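Local coordinates for extracellular solute-binding protein, family 1 (Bifidobacterium longum subsp. infantis, PDB 6FTH) that probably binds human milk oligosaccharides outside the cell as the solute-binding component of an ABC transporter, at residues Met155-Leu167 with Leu176-Asn189. Residues are numbered along the deposited sequence; the frame is centred on the assembly and turned at random.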
loop_
_atom_site.group_PDB
_atom_site.type_symbol
_atom_site.label_atom_id
_atom_site.label_comp_id
_atom_site.label_asym_id
_atom_site.label_seq_id
_atom_site.Cartn_x
_atom_site.Cartn_y
_atom_site.Cartn_z
ATOM N N MET A 155 13.289 4.288 2.673
ATOM C CA MET A 155 13.972 5.286 3.483
ATOM C C MET A 155 14.952 6.010 2.573
ATOM O O MET A 155 15.843 5.382 1.997
ATOM C CB MET A 155 14.718 4.603 4.631
ATOM C CG MET A 155 15.414 5.551 5.575
ATOM S SD MET A 155 16.206 4.614 6.899
ATOM C CE MET A 155 16.797 5.928 7.977
ATOM N N PHE A 156 14.790 7.323 2.447
ATOM C CA PHE A 156 15.635 8.144 1.587
ATOM C C PHE A 156 16.606 8.982 2.409
ATOM O O PHE A 156 16.294 9.425 3.520
ATOM C CB PHE A 156 14.772 9.072 0.729
ATOM C CG PHE A 156 13.809 8.341 -0.161
ATOM C CD1 PHE A 156 14.266 7.414 -1.073
ATOM C CD2 PHE A 156 12.443 8.564 -0.069
ATOM C CE1 PHE A 156 13.373 6.727 -1.907
ATOM C CE2 PHE A 156 11.553 7.881 -0.890
ATOM C CZ PHE A 156 12.021 6.945 -1.796
ATOM N N ILE A 157 17.786 9.226 1.837
ATOM C CA ILE A 157 18.754 10.139 2.435
ATOM C C ILE A 157 19.311 11.056 1.356
ATOM O O ILE A 157 19.398 10.683 0.180
ATOM C CB ILE A 157 19.866 9.389 3.185
ATOM C CG1 ILE A 157 20.675 10.320 4.092
ATOM C CG2 ILE A 157 20.769 8.653 2.243
ATOM C CD1 ILE A 157 21.352 9.556 5.191
ATOM N N ASN A 158 19.677 12.272 1.767
ATOM C CA ASN A 158 20.295 13.253 0.875
ATOM C C ASN A 158 21.764 12.881 0.732
ATOM O O ASN A 158 22.592 13.179 1.601
ATOM C CB ASN A 158 20.107 14.677 1.381
ATOM C CG ASN A 158 20.512 15.671 0.329
ATOM O OD1 ASN A 158 21.552 15.483 -0.312
ATOM N ND2 ASN A 158 19.668 16.647 0.074
ATOM N N LYS A 159 22.064 12.159 -0.356
ATOM C CA LYS A 159 23.416 11.733 -0.661
ATOM C C LYS A 159 24.319 12.920 -1.016
ATOM O O LYS A 159 25.526 12.878 -0.742
ATOM C CB LYS A 159 23.371 10.711 -1.809
ATOM C CG LYS A 159 24.718 10.059 -2.153
ATOM C CD LYS A 159 25.349 9.345 -0.969
ATOM C CE LYS A 159 26.396 8.323 -1.381
ATOM N NZ LYS A 159 27.447 8.929 -2.273
ATOM N N THR A 160 23.768 13.964 -1.639
ATOM C CA THR A 160 24.565 15.163 -1.897
ATOM C C THR A 160 25.091 15.737 -0.590
ATOM O O THR A 160 26.257 16.127 -0.493
ATOM C CB THR A 160 23.714 16.195 -2.629
ATOM O OG1 THR A 160 23.352 15.671 -3.912
ATOM C CG2 THR A 160 24.473 17.523 -2.811
ATOM N N TRP A 161 24.252 15.751 0.443
ATOM C CA TRP A 161 24.698 16.226 1.751
ATOM C C TRP A 161 25.753 15.306 2.354
ATOM O O TRP A 161 26.756 15.774 2.910
ATOM C CB TRP A 161 23.508 16.332 2.689
ATOM C CG TRP A 161 22.511 17.409 2.420
ATOM C CD1 TRP A 161 22.489 18.301 1.369
ATOM C CD2 TRP A 161 21.396 17.749 3.248
ATOM N NE1 TRP A 161 21.425 19.145 1.502
ATOM C CE2 TRP A 161 20.733 18.837 2.641
ATOM C CE3 TRP A 161 20.888 17.229 4.439
ATOM C CZ2 TRP A 161 19.592 19.413 3.181
ATOM C CZ3 TRP A 161 19.757 17.799 4.987
ATOM C CH2 TRP A 161 19.114 18.884 4.359
ATOM N N LEU A 162 25.539 13.986 2.294
ATOM C CA LEU A 162 26.546 13.070 2.803
ATOM C C LEU A 162 27.883 13.334 2.129
ATOM O O LEU A 162 28.924 13.391 2.789
ATOM C CB LEU A 162 26.141 11.619 2.543
ATOM C CG LEU A 162 24.906 11.104 3.314
ATOM C CD1 LEU A 162 24.605 9.697 2.814
ATOM C CD2 LEU A 162 25.091 11.107 4.807
ATOM N N ASP A 163 27.858 13.499 0.807
ATOM C CA ASP A 163 29.086 13.669 0.034
ATOM C C ASP A 163 29.790 14.969 0.399
ATOM O O ASP A 163 31.014 14.991 0.594
ATOM C CB ASP A 163 28.754 13.671 -1.456
ATOM C CG ASP A 163 28.430 12.278 -2.000
ATOM O OD1 ASP A 163 28.630 11.279 -1.292
ATOM O OD2 ASP A 163 27.980 12.214 -3.163
ATOM N N LYS A 164 29.029 16.059 0.490
ATOM C CA LYS A 164 29.588 17.368 0.827
ATOM C C LYS A 164 30.222 17.381 2.208
ATOM O O LYS A 164 31.215 18.087 2.430
ATOM C CB LYS A 164 28.494 18.435 0.744
ATOM C CG LYS A 164 28.182 18.840 -0.707
ATOM C CD LYS A 164 27.186 19.990 -0.816
ATOM C CE LYS A 164 27.001 20.387 -2.283
ATOM N NZ LYS A 164 26.002 21.464 -2.451
ATOM N N LEU A 165 29.677 16.612 3.145
ATOM C CA LEU A 165 30.181 16.594 4.513
ATOM C C LEU A 165 31.194 15.494 4.763
ATOM O O LEU A 165 31.743 15.413 5.864
ATOM C CB LEU A 165 29.014 16.445 5.497
ATOM C CG LEU A 165 27.971 17.556 5.452
ATOM C CD1 LEU A 165 26.903 17.296 6.513
ATOM C CD2 LEU A 165 28.640 18.919 5.657
ATOM N N GLY A 166 31.463 14.649 3.777
ATOM C CA GLY A 166 32.408 13.568 3.971
ATOM C C GLY A 166 31.899 12.495 4.916
ATOM O O GLY A 166 32.652 12.004 5.769
ATOM N N LEU A 167 30.634 12.117 4.764
ATOM C CA LEU A 167 29.975 11.083 5.544
ATOM C C LEU A 167 29.624 9.893 4.660
ATOM O O LEU A 167 29.287 10.048 3.486
ATOM C CB LEU A 167 28.687 11.624 6.136
ATOM C CG LEU A 167 28.859 12.809 7.083
ATOM C CD1 LEU A 167 27.524 13.480 7.295
ATOM C CD2 LEU A 167 29.438 12.365 8.386
ATOM N N LEU A 176 23.508 6.669 12.189
ATOM C CA LEU A 176 22.436 7.545 11.727
ATOM C C LEU A 176 22.337 8.802 12.587
ATOM O O LEU A 176 22.188 9.913 12.057
ATOM C CB LEU A 176 21.105 6.802 11.659
ATOM C CG LEU A 176 19.873 7.628 11.317
ATOM C CD1 LEU A 176 19.983 8.280 9.944
ATOM C CD2 LEU A 176 18.640 6.733 11.414
ATOM N N GLU A 177 22.404 8.648 13.912
ATOM C CA GLU A 177 22.348 9.810 14.785
ATOM C C GLU A 177 23.490 10.772 14.470
ATOM O O GLU A 177 23.284 11.998 14.387
ATOM C CB GLU A 177 22.375 9.363 16.252
ATOM C CG GLU A 177 22.228 10.507 17.203
ATOM C CD GLU A 177 22.310 10.096 18.659
ATOM O OE1 GLU A 177 22.612 8.918 18.960
ATOM O OE2 GLU A 177 22.055 10.971 19.510
ATOM N N ASN A 178 24.690 10.239 14.244
ATOM C CA ASN A 178 25.832 11.105 13.942
ATOM C C ASN A 178 25.613 11.877 12.650
ATOM O O ASN A 178 25.897 13.084 12.579
ATOM C CB ASN A 178 27.102 10.269 13.868
ATOM C CG ASN A 178 28.331 11.096 13.549
ATOM O OD1 ASN A 178 28.758 11.932 14.356
ATOM N ND2 ASN A 178 28.920 10.859 12.373
ATOM N N VAL A 179 25.108 11.203 11.610
ATOM C CA VAL A 179 24.798 11.879 10.352
ATOM C C VAL A 179 23.773 12.985 10.561
ATOM O O VAL A 179 23.901 14.097 10.016
ATOM C CB VAL A 179 24.296 10.844 9.320
ATOM C CG1 VAL A 179 23.608 11.528 8.161
ATOM C CG2 VAL A 179 25.438 9.952 8.866
ATOM N N LEU A 180 22.728 12.707 11.344
ATOM C CA LEU A 180 21.681 13.695 11.529
ATOM C C LEU A 180 22.202 14.917 12.274
ATOM O O LEU A 180 21.800 16.039 11.965
ATOM C CB LEU A 180 20.506 13.072 12.279
ATOM C CG LEU A 180 19.755 11.942 11.544
ATOM C CD1 LEU A 180 18.675 11.432 12.427
ATOM C CD2 LEU A 180 19.176 12.419 10.228
ATOM N N LYS A 181 23.088 14.720 13.264
ATOM C CA LYS A 181 23.694 15.860 13.955
ATOM C C LYS A 181 24.491 16.724 12.991
ATOM O O LYS A 181 24.473 17.957 13.087
ATOM C CB LYS A 181 24.589 15.380 15.095
ATOM C CG LYS A 181 23.810 14.776 16.273
ATOM C CD LYS A 181 24.678 14.213 17.381
ATOM C CE LYS A 181 23.806 13.693 18.538
ATOM N NZ LYS A 181 24.625 12.946 19.566
ATOM N N ALA A 182 25.222 16.095 12.077
ATOM C CA ALA A 182 25.965 16.843 11.070
ATOM C C ALA A 182 25.031 17.621 10.162
ATOM O O ALA A 182 25.282 18.795 9.847
ATOM C CB ALA A 182 26.813 15.871 10.260
ATOM N N PHE A 183 23.935 16.997 9.731
ATOM C CA PHE A 183 22.940 17.705 8.933
ATOM C C PHE A 183 22.401 18.901 9.692
ATOM O O PHE A 183 22.150 19.964 9.104
ATOM C CB PHE A 183 21.772 16.771 8.572
ATOM C CG PHE A 183 22.094 15.692 7.544
ATOM C CD1 PHE A 183 23.302 15.631 6.859
ATOM C CD2 PHE A 183 21.133 14.739 7.259
ATOM C CE1 PHE A 183 23.522 14.628 5.909
ATOM C CE2 PHE A 183 21.338 13.754 6.331
ATOM C CZ PHE A 183 22.531 13.684 5.655
ATOM N N LYS A 184 22.217 18.753 11.005
ATOM C CA LYS A 184 21.611 19.820 11.777
ATOM C C LYS A 184 22.535 21.025 11.851
ATOM O O LYS A 184 22.074 22.162 11.726
ATOM C CB LYS A 184 21.247 19.323 13.176
ATOM C CG LYS A 184 20.518 20.385 14.001
ATOM C CD LYS A 184 20.138 19.929 15.376
ATOM C CE LYS A 184 19.286 20.996 16.113
ATOM N NZ LYS A 184 18.030 21.438 15.387
ATOM N N THR A 185 23.842 20.803 12.002
ATOM C CA THR A 185 24.734 21.889 12.399
ATOM C C THR A 185 25.684 22.366 11.316
ATOM O O THR A 185 26.265 23.444 11.471
ATOM C CB THR A 185 25.587 21.486 13.609
ATOM O OG1 THR A 185 26.377 20.332 13.310
ATOM C CG2 THR A 185 24.692 21.190 14.808
ATOM N N GLU A 186 25.881 21.595 10.244
ATOM C CA GLU A 186 26.906 21.895 9.258
ATOM C C GLU A 186 26.355 22.505 7.960
ATOM O O GLU A 186 27.093 22.586 6.980
ATOM C CB GLU A 186 27.755 20.641 8.977
ATOM C CG GLU A 186 28.389 20.075 10.269
ATOM C CD GLU A 186 29.172 18.806 10.071
ATOM O OE1 GLU A 186 29.421 18.422 8.907
ATOM O OE2 GLU A 186 29.552 18.184 11.092
ATOM N N ASP A 187 25.113 22.980 7.939
ATOM C CA ASP A 187 24.585 23.744 6.814
ATOM C C ASP A 187 24.834 23.046 5.475
ATOM O O ASP A 187 25.365 23.656 4.535
ATOM C CB ASP A 187 25.198 25.139 6.799
ATOM C CG ASP A 187 24.482 26.078 5.849
ATOM O OD1 ASP A 187 23.269 25.901 5.639
ATOM O OD2 ASP A 187 25.136 27.000 5.301
ATOM N N PRO A 188 24.454 21.778 5.332
ATOM C CA PRO A 188 24.770 21.081 4.081
ATOM C C PRO A 188 24.137 21.708 2.860
ATOM O O PRO A 188 24.669 21.545 1.761
ATOM C CB PRO A 188 24.262 19.650 4.329
ATOM C CG PRO A 188 23.219 19.797 5.402
ATOM C CD PRO A 188 23.798 20.880 6.296
ATOM N N ASN A 189 23.020 22.421 2.991
ATOM C CA ASN A 189 22.433 23.052 1.812
ATOM C C ASN A 189 23.037 24.411 1.491
ATOM O O ASN A 189 22.635 25.017 0.491
ATOM C CB ASN A 189 20.892 23.092 1.857
ATOM C CG ASN A 189 20.316 24.116 2.839
ATOM O OD1 ASN A 189 21.012 25.011 3.319
ATOM N ND2 ASN A 189 19.017 24.010 3.089
HETATM O O HOH W 1 24.150 20.657 -0.834
#
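Trp161 meets Phe183 with its edge and Pro188 with a face. Its six-membered ring sets CE3 over the centre of the Phe183 ring in a T-shaped pair, with centroids 5.0 Å apart and planes at 78°. Pro188 comes over one indole face with CB and CG. Its CB makes a CH-pi contact 3.6 Å from the centroid of the five-membered ring of Trp161. ND2 of Asn158, which also donates to Gln310, lies over the opposite face, toward the rim. Asn158 also N-caps helix 159-165, its OD1 accepting from Trp161 N at 2.8 Å.

On its other face the Phe183 ring meets Val179 CG1, and Leu165 CD1 lies at its edge. Leu165 CD1 also touches Ala182 CB, and Leu165 CD2 comes to 3.4 Å from Glu186 OE1. Phe183 has CG anti to the carbonyl carbon (chi1 -71°), which lays the ring back toward the start of its helix, with CZ near Ile157 and Leu162. Leu162 CD2 fills the angle between Val179 CG1 and Phe183 CZ, 3.7 Å from each. After the Schellman turn at Gly166, Leu167 CD1 packs on Ala182 CB at 3.9 Å. A water links Lys164 NZ to Pro188 O.

The two helix segments run nearly perpendicular, at 85°. Strand 154-158, between strands 292-297 and 311-313 of a mixed sheet, continues the apolar layer, with Ile157 CG1 against the Phe183 ring and Met155 CE meeting Leu176 CD2 tip to tip. Helix 173-185 packs beside that sheet: Phe183 also touches Pro198 of strand 197-199, while Leu176 reaches Tyr257 of helix 249-263.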